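Local coordinates for protein antigen 43 (Escherichia coli, PDB 4KH3) that mediates self-association of bacterial cells, driving aggregation and clumping, as the surface-displayed alpha domain of an autotransporter, at residues A[465-470]-A[483-488]; A[472-477]-A[491-496]. All coordinates share one frame; numbering follows the deposited sequence.

Contact 1 (A[465-470]-A[483-488]); sequences NLNEGT and IAQRGT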
ATOM      1  N   ASN A 465      -1.140 -42.920 -18.596  1.00 38.50           N
ATOM      2  CA  ASN A 465       0.101 -43.655 -18.420  1.00 34.44           C
ATOM      3  C   ASN A 465       0.700 -43.386 -17.050  1.00 44.23           C
ATOM      4  O   ASN A 465       1.413 -42.400 -16.852  1.00 45.14           O
ATOM      5  CB  ASN A 465       1.110 -43.312 -19.519  1.00 38.00           C
ATOM      6  CG  ASN A 465       0.624 -43.707 -20.900  1.00 41.03           C
ATOM      7  OD1 ASN A 465       0.495 -44.893 -21.214  1.00 47.98           O
ATOM      8  ND2 ASN A 465       0.363 -42.714 -21.739  1.00 40.43           N
ATOM      9  N   LEU A 466       0.398 -44.267 -16.101  1.00 40.76           N
ATOM     10  CA  LEU A 466       0.930 -44.159 -14.752  1.00 33.51           C
ATOM     11  C   LEU A 466       2.306 -44.800 -14.683  1.00 37.56           C
ATOM     12  O   LEU A 466       2.421 -46.001 -14.456  1.00 41.81           O
ATOM     13  CB  LEU A 466      -0.024 -44.832 -13.769  1.00 36.45           C
ATOM     14  CG  LEU A 466       0.321 -44.814 -12.285  1.00 36.36           C
ATOM     15  CD1 LEU A 466       0.767 -43.432 -11.868  1.00 38.57           C
ATOM     16  CD2 LEU A 466      -0.886 -45.251 -11.475  1.00 31.22           C
ATOM     17  N   ASN A 467       3.349 -43.996 -14.877  1.00 35.00           N
ATOM     18  CA  ASN A 467       4.711 -44.521 -14.984  1.00 33.89           C
ATOM     19  C   ASN A 467       5.493 -44.508 -13.690  1.00 38.80           C
ATOM     20  O   ASN A 467       6.341 -45.372 -13.478  1.00 47.96           O
ATOM     21  CB  ASN A 467       5.508 -43.778 -16.060  1.00 35.17           C
ATOM     22  CG  ASN A 467       4.833 -43.817 -17.412  1.00 50.62           C
ATOM     23  OD1 ASN A 467       4.012 -44.696 -17.680  1.00 47.53           O
ATOM     24  ND2 ASN A 467       5.165 -42.859 -18.272  1.00 59.05           N
ATOM     25  N   GLU A 468       5.224 -43.522 -12.836  1.00 40.13           N
ATOM     26  CA  GLU A 468       5.902 -43.410 -11.543  1.00 36.67           C
ATOM     27  C   GLU A 468       5.035 -42.655 -10.543  1.00 37.58           C
ATOM     28  O   GLU A 468       4.208 -41.823 -10.926  1.00 38.45           O
ATOM     29  CB  GLU A 468       7.276 -42.742 -11.695  1.00 34.14           C
ATOM     30  CG  GLU A 468       8.164 -42.818 -10.447  1.00 34.20           C
ATOM     31  CD  GLU A 468       8.593 -44.249 -10.079  1.00 56.89           C
ATOM     32  OE1 GLU A 468       8.966 -44.469  -8.903  1.00 53.29           O
ATOM     33  OE2 GLU A 468       8.571 -45.154 -10.953  1.00 50.57           O
ATOM     34  N   GLY A 469       5.199 -42.963  -9.263  1.00 31.25           N
ATOM     35  CA  GLY A 469       4.512 -42.223  -8.225  1.00 24.00           C
ATOM     36  C   GLY A 469       3.041 -42.537  -8.121  1.00 28.19           C
ATOM     37  O   GLY A 469       2.595 -43.570  -8.599  1.00 33.42           O
ATOM     38  N   THR A 470       2.291 -41.629  -7.501  1.00 27.62           N
ATOM     39  CA  THR A 470       0.911 -41.889  -7.103  1.00 32.23           C
ATOM     40  C   THR A 470      -0.132 -41.141  -7.934  1.00 38.41           C
ATOM     41  O   THR A 470      -0.004 -39.947  -8.188  1.00 38.63           O
ATOM     42  CB  THR A 470       0.701 -41.486  -5.631  1.00 35.80           C
ATOM     43  OG1 THR A 470       1.575 -42.255  -4.799  1.00 39.78           O
ATOM     44  CG2 THR A 470      -0.754 -41.701  -5.198  1.00 28.58           C
ATOM     45  N   ILE A 483      -2.791 -47.388 -17.456  1.00 29.42           N
ATOM     46  CA  ILE A 483      -1.709 -48.279 -17.799  1.00 33.52           C
ATOM     47  C   ILE A 483      -0.542 -48.047 -16.848  1.00 41.55           C
ATOM     48  O   ILE A 483       0.232 -47.101 -17.021  1.00 44.38           O
ATOM     49  CB  ILE A 483      -1.267 -48.050 -19.249  1.00 40.33           C
ATOM     50  CG1 ILE A 483      -2.472 -48.185 -20.177  1.00 40.53           C
ATOM     51  CG2 ILE A 483      -0.143 -49.015 -19.647  1.00 33.36           C
ATOM     52  CD1 ILE A 483      -2.178 -47.784 -21.593  1.00 55.40           C
ATOM     53  N   ALA A 484      -0.420 -48.923 -15.849  1.00 47.50           N
ATOM     54  CA  ALA A 484       0.565 -48.758 -14.774  1.00 41.12           C
ATOM     55  C   ALA A 484       1.860 -49.541 -14.960  1.00 40.38           C
ATOM     56  O   ALA A 484       1.914 -50.547 -15.667  1.00 45.45           O
ATOM     57  CB  ALA A 484      -0.055 -49.099 -13.424  1.00 39.36           C
ATOM     58  N   GLN A 485       2.901 -49.057 -14.298  1.00 37.29           N
ATOM     59  CA  GLN A 485       4.195 -49.705 -14.306  1.00 37.99           C
ATOM     60  C   GLN A 485       4.689 -49.783 -12.877  1.00 42.47           C
ATOM     61  O   GLN A 485       4.092 -49.190 -11.975  1.00 37.93           O
ATOM     62  CB  GLN A 485       5.183 -48.892 -15.123  1.00 44.91           C
ATOM     63  CG  GLN A 485       4.788 -48.692 -16.562  1.00 48.67           C
ATOM     64  CD  GLN A 485       5.670 -47.678 -17.238  1.00 63.29           C
ATOM     65  OE1 GLN A 485       5.304 -47.104 -18.263  1.00 78.73           O
ATOM     66  NE2 GLN A 485       6.848 -47.443 -16.664  1.00 65.75           N
ATOM     67  N   ARG A 486       5.786 -50.503 -12.672  1.00 38.99           N
ATOM     68  CA  ARG A 486       6.349 -50.640 -11.338  1.00 39.74           C
ATOM     69  C   ARG A 486       6.743 -49.271 -10.781  1.00 43.22           C
ATOM     70  O   ARG A 486       7.058 -48.346 -11.530  1.00 42.08           O
ATOM     71  CB  ARG A 486       7.558 -51.571 -11.371  1.00 40.76           C
ATOM     72  CG  ARG A 486       8.745 -51.014 -12.126  1.00 39.22           C
ATOM     73  CD  ARG A 486       9.483 -52.105 -12.885  1.00 43.98           C
ATOM     74  NE  ARG A 486      10.881 -51.755 -13.126  0.80 44.37           N
ATOM     75  CZ  ARG A 486      11.722 -52.503 -13.832  0.04 53.12           C
ATOM     76  NH1 ARG A 486      11.295 -53.640 -14.375  1.00 58.16           N
ATOM     77  NH2 ARG A 486      12.984 -52.113 -14.000  1.00 54.17           N
ATOM     78  N   GLY A 487       6.712 -49.142  -9.462  1.00 38.66           N
ATOM     79  CA  GLY A 487       7.061 -47.893  -8.821  1.00 31.96           C
ATOM     80  C   GLY A 487       5.875 -46.960  -8.682  1.00 37.36           C
ATOM     81  O   GLY A 487       6.055 -45.770  -8.461  1.00 37.95           O
ATOM     82  N   THR A 488       4.662 -47.501  -8.796  1.00 32.00           N
ATOM     83  CA  THR A 488       3.464 -46.676  -8.764  1.00 30.96           C
ATOM     84  C   THR A 488       2.425 -47.142  -7.760  1.00 33.43           C
ATOM     85  O   THR A 488       2.491 -48.249  -7.233  1.00 38.86           O
ATOM     86  CB  THR A 488       2.768 -46.625 -10.132  1.00 37.50           C
ATOM     87  OG1 THR A 488       2.354 -47.949 -10.508  1.00 37.09           O
ATOM     88  CG2 THR A 488       3.701 -46.067 -11.179  1.00 29.55           C
TER

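Contact 2 (A[472-477]-A[491-496]); sequences TLNDST and KLTGST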
ATOM      1  N   THR A 472      -4.095 -40.331  -7.584  1.00 31.27           N
ATOM      2  CA  THR A 472      -5.238 -40.424  -6.685  1.00 26.20           C
ATOM      3  C   THR A 472      -6.472 -39.881  -7.373  1.00 33.22           C
ATOM      4  O   THR A 472      -6.471 -38.762  -7.884  1.00 34.51           O
ATOM      5  CB  THR A 472      -4.988 -39.670  -5.368  1.00 30.69           C
ATOM      6  OG1 THR A 472      -3.959 -40.338  -4.626  1.00 38.30           O
ATOM      7  CG2 THR A 472      -6.253 -39.615  -4.530  1.00 23.96           C
ATOM      8  N   LEU A 473      -7.522 -40.686  -7.410  1.00 33.75           N
ATOM      9  CA  LEU A 473      -8.744 -40.280  -8.072  1.00 29.50           C
ATOM     10  C   LEU A 473      -9.826 -40.122  -7.023  1.00 35.75           C
ATOM     11  O   LEU A 473     -10.441 -41.098  -6.595  1.00 39.13           O
ATOM     12  CB  LEU A 473      -9.158 -41.316  -9.111  1.00 31.30           C
ATOM     13  CG  LEU A 473      -8.092 -41.683 -10.136  1.00 29.65           C
ATOM     14  CD1 LEU A 473      -8.620 -42.743 -11.086  1.00 32.41           C
ATOM     15  CD2 LEU A 473      -7.657 -40.461 -10.908  1.00 32.48           C
ATOM     16  N   ASN A 474     -10.047 -38.884  -6.601  1.00 37.89           N
ATOM     17  CA  ASN A 474     -11.007 -38.605  -5.547  1.00 33.63           C
ATOM     18  C   ASN A 474     -12.288 -38.006  -6.118  1.00 40.73           C
ATOM     19  O   ASN A 474     -12.231 -37.133  -6.992  1.00 32.79           O
ATOM     20  CB  ASN A 474     -10.373 -37.682  -4.501  1.00 31.67           C
ATOM     21  CG  ASN A 474     -11.333 -37.309  -3.398  1.00 40.33           C
ATOM     22  OD1 ASN A 474     -11.750 -38.156  -2.607  1.00 44.73           O
ATOM     23  ND2 ASN A 474     -11.684 -36.031  -3.331  1.00 42.44           N
ATOM     24  N   ASP A 475     -13.431 -38.504  -5.641  1.00 36.86           N
ATOM     25  CA  ASP A 475     -14.756 -38.028  -6.057  1.00 37.55           C
ATOM     26  C   ASP A 475     -14.896 -37.753  -7.561  1.00 34.50           C
ATOM     27  O   ASP A 475     -15.538 -36.783  -7.961  1.00 36.47           O
ATOM     28  CB  ASP A 475     -15.137 -36.768  -5.270  1.00 31.45           C
ATOM     29  CG  ASP A 475     -15.319 -37.035  -3.787  1.00 41.74           C
ATOM     30  OD1 ASP A 475     -15.593 -38.196  -3.418  1.00 41.53           O
ATOM     31  OD2 ASP A 475     -15.202 -36.081  -2.984  1.00 39.93           O
ATOM     32  N   SER A 476     -14.291 -38.598  -8.389  1.00 36.62           N
ATOM     33  CA  SER A 476     -14.280 -38.366  -9.836  1.00 34.85           C
ATOM     34  C   SER A 476     -14.908 -39.486 -10.663  1.00 37.39           C
ATOM     35  O   SER A 476     -14.839 -40.656 -10.308  1.00 42.76           O
ATOM     36  CB  SER A 476     -12.851 -38.128 -10.323  1.00 33.54           C
ATOM     37  OG  SER A 476     -12.285 -37.001  -9.678  1.00 43.44           O
ATOM     38  N   THR A 477     -15.519 -39.114 -11.775  1.00 39.29           N
ATOM     39  CA  THR A 477     -16.006 -40.091 -12.732  1.00 33.80           C
ATOM     40  C   THR A 477     -14.988 -40.203 -13.849  1.00 38.19           C
ATOM     41  O   THR A 477     -14.911 -39.336 -14.722  1.00 40.15           O
ATOM     42  CB  THR A 477     -17.348 -39.663 -13.325  1.00 40.23           C
ATOM     43  OG1 THR A 477     -18.328 -39.601 -12.286  1.00 38.75           O
ATOM     44  CG2 THR A 477     -17.804 -40.646 -14.380  1.00 30.42           C
ATOM     45  N   LYS A 491      -4.801 -44.827  -6.296  1.00 35.50           N
ATOM     46  CA  LYS A 491      -5.817 -44.788  -5.252  1.00 30.37           C
ATOM     47  C   LYS A 491      -7.162 -44.302  -5.776  1.00 36.07           C
ATOM     48  O   LYS A 491      -7.244 -43.302  -6.486  1.00 40.04           O
ATOM     49  CB  LYS A 491      -5.362 -43.897  -4.093  1.00 36.90           C
ATOM     50  CG  LYS A 491      -4.083 -44.354  -3.421  1.00 36.01           C
ATOM     51  CD  LYS A 491      -3.612 -43.367  -2.359  1.00 31.70           C
ATOM     52  CE  LYS A 491      -2.235 -43.774  -1.843  1.00 55.19           C
ATOM     53  NZ  LYS A 491      -1.594 -42.731  -0.996  1.00 66.44           N
ATOM     54  N   LEU A 492      -8.219 -45.013  -5.410  1.00 36.65           N
ATOM     55  CA  LEU A 492      -9.573 -44.587  -5.722  1.00 28.79           C
ATOM     56  C   LEU A 492     -10.292 -44.234  -4.427  1.00 39.05           C
ATOM     57  O   LEU A 492     -10.608 -45.109  -3.623  1.00 44.03           O
ATOM     58  CB  LEU A 492     -10.322 -45.696  -6.465  1.00 37.80           C
ATOM     59  CG  LEU A 492     -10.083 -45.849  -7.975  1.00 43.98           C
ATOM     60  CD1 LEU A 492      -8.632 -46.183  -8.320  1.00 28.61           C
ATOM     61  CD2 LEU A 492     -11.028 -46.891  -8.554  1.00 35.17           C
ATOM     62  N   THR A 493     -10.537 -42.950  -4.208  1.00 37.96           N
ATOM     63  CA  THR A 493     -11.142 -42.519  -2.958  1.00 35.39           C
ATOM     64  C   THR A 493     -12.455 -41.779  -3.174  1.00 37.29           C
ATOM     65  O   THR A 493     -12.750 -41.301  -4.268  1.00 40.81           O
ATOM     66  CB  THR A 493     -10.189 -41.618  -2.162  1.00 38.71           C
ATOM     67  OG1 THR A 493      -9.959 -40.405  -2.888  1.00 33.57           O
ATOM     68  CG2 THR A 493      -8.861 -42.317  -1.932  1.00 27.49           C
ATOM     69  N   GLY A 494     -13.242 -41.682  -2.112  1.00 38.14           N
ATOM     70  CA  GLY A 494     -14.532 -41.029  -2.188  1.00 41.71           C
ATOM     71  C   GLY A 494     -15.527 -41.737  -3.087  1.00 40.83           C
ATOM     72  O   GLY A 494     -15.668 -42.958  -3.042  1.00 50.76           O
ATOM     73  N   SER A 495     -16.215 -40.955  -3.913  1.00 44.90           N
ATOM     74  CA  SER A 495     -17.308 -41.449  -4.735  1.00 42.98           C
ATOM     75  C   SER A 495     -16.849 -41.789  -6.146  1.00 41.35           C
ATOM     76  O   SER A 495     -17.659 -41.879  -7.064  1.00 43.48           O
ATOM     77  CB  SER A 495     -18.427 -40.409  -4.787  1.00 38.97           C
ATOM     78  OG  SER A 495     -17.925 -39.138  -5.174  1.00 49.82           O
ATOM     79  N   THR A 496     -15.546 -41.981  -6.308  1.00 39.32           N
ATOM     80  CA  THR A 496     -14.966 -42.264  -7.612  1.00 34.24           C
ATOM     81  C   THR A 496     -15.535 -43.514  -8.285  1.00 50.25           C
ATOM     82  O   THR A 496     -15.683 -44.561  -7.657  1.00 54.05           O
ATOM     83  CB  THR A 496     -13.448 -42.412  -7.501  1.00 30.34           C
ATOM     84  OG1 THR A 496     -12.880 -41.131  -7.232  1.00 37.08           O
ATOM     85  CG2 THR A 496     -12.858 -42.949  -8.787  1.00 31.12           C
TER

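Contact 1 (A[465-470]-A[483-488])
Residues 465-470 run parallel to 483-488 one coil further along a beta-helix, N465 paired with I483 and L466 with A484, until a turn moves the register by one residue and G469 faces T488. Before the turn, L466 N donates to I483 O at 3.0 Å, and L466 O receives a weak bond from Q485 N; beyond it G469 N bonds to G487 O, also at 3.0 Å. The side-chain contact centres on L466 and T488, which pass one another head to tail. With CG anti to the backbone N (chi1 -179°), L466 sets CG 3.7 Å from T488 CB, while T488 CG2 lies 3.4 Å from E468 N, against the backbone of the turn. T488 OG1 turns back into its own segment and donates to Q485 O at 2.6 Å, nearly along the C=O axis. On the other face the N465 and I483 side chains run out together, N465 OD1 4.0 Å from I483 CD1. E468 O is held by K446 of the preceding coil. The threonine thus divides its work: its methyl packs against the neighbouring coil, and its hydroxyl ties down a carbonyl of its own corner. Backbone bonds before and after the loop join the coils.

Contact 2 (A[472-477]-A[491-496])
T496 reaches across from the turn after strand 488-493 and places its hydroxyl between two backbone groups of 472-477. OG1 lies anti to its own carbonyl carbon (chi1 -70°), donates to L473 O from above the carbonyl plane at 2.5 Å, a short distance best read with caution, and accepts from S476 N in a straight bond of 3.1 Å. T493 N reaches L473 O from the opposite face of that plane, so two donors grip one oxygen. The T496 methyl, CG2, meanwhile sits 4.1 Å from L473 CB.

D475 is gripped in a similar way. Its OD1 takes S495 N at 2.9 Å, almost in line with the C-O bond, and S495 OG at 3.1 Å from above the carboxylate plane, binding the carboxylate to the type II' turn T493-T496.

On the face that carries T472, N474 and T493, the N474 and T493 side chains cross at about a right angle, with T493 OG1 2.9 Å from N474 OD1. The T472 side chain slants across the extended K491 chain, OG1 3.8 Å from K491 CD. L473 points to the other face and touches V454 of the preceding coil.

Strands 472-474 and 491-493 run parallel, their axes 12° apart, and L473 N donates to K491 O at 2.8 Å. Where the strand pairing ends, D475 N still donates to T493 O, and hydroxyls and a carboxylate add to this backbone bond, so the corner of one coil remains bonded to the next beyond the last strand pair.

How the contacts relate
Contacts 1 and 2 sit on the same two successive coils near the C-terminal end of the chain, their centres about 17 Å apart. Strand 469-474 enters both: its start pairs with T488 in contact 1 and its end with 491-493 in contact 2, so strand 488-493 is followed from one corner to the next. The segments alternate along the chain, as expected when each coil lies on the one before. The contacts meet where T470 CG2 lies 4.2 Å from K491 CE. L490, between the later segments, packs on L466. Strand 488-493 is the last of the parallel series that includes 469-474, placing both contacts near the C-terminal end of the modelled stack.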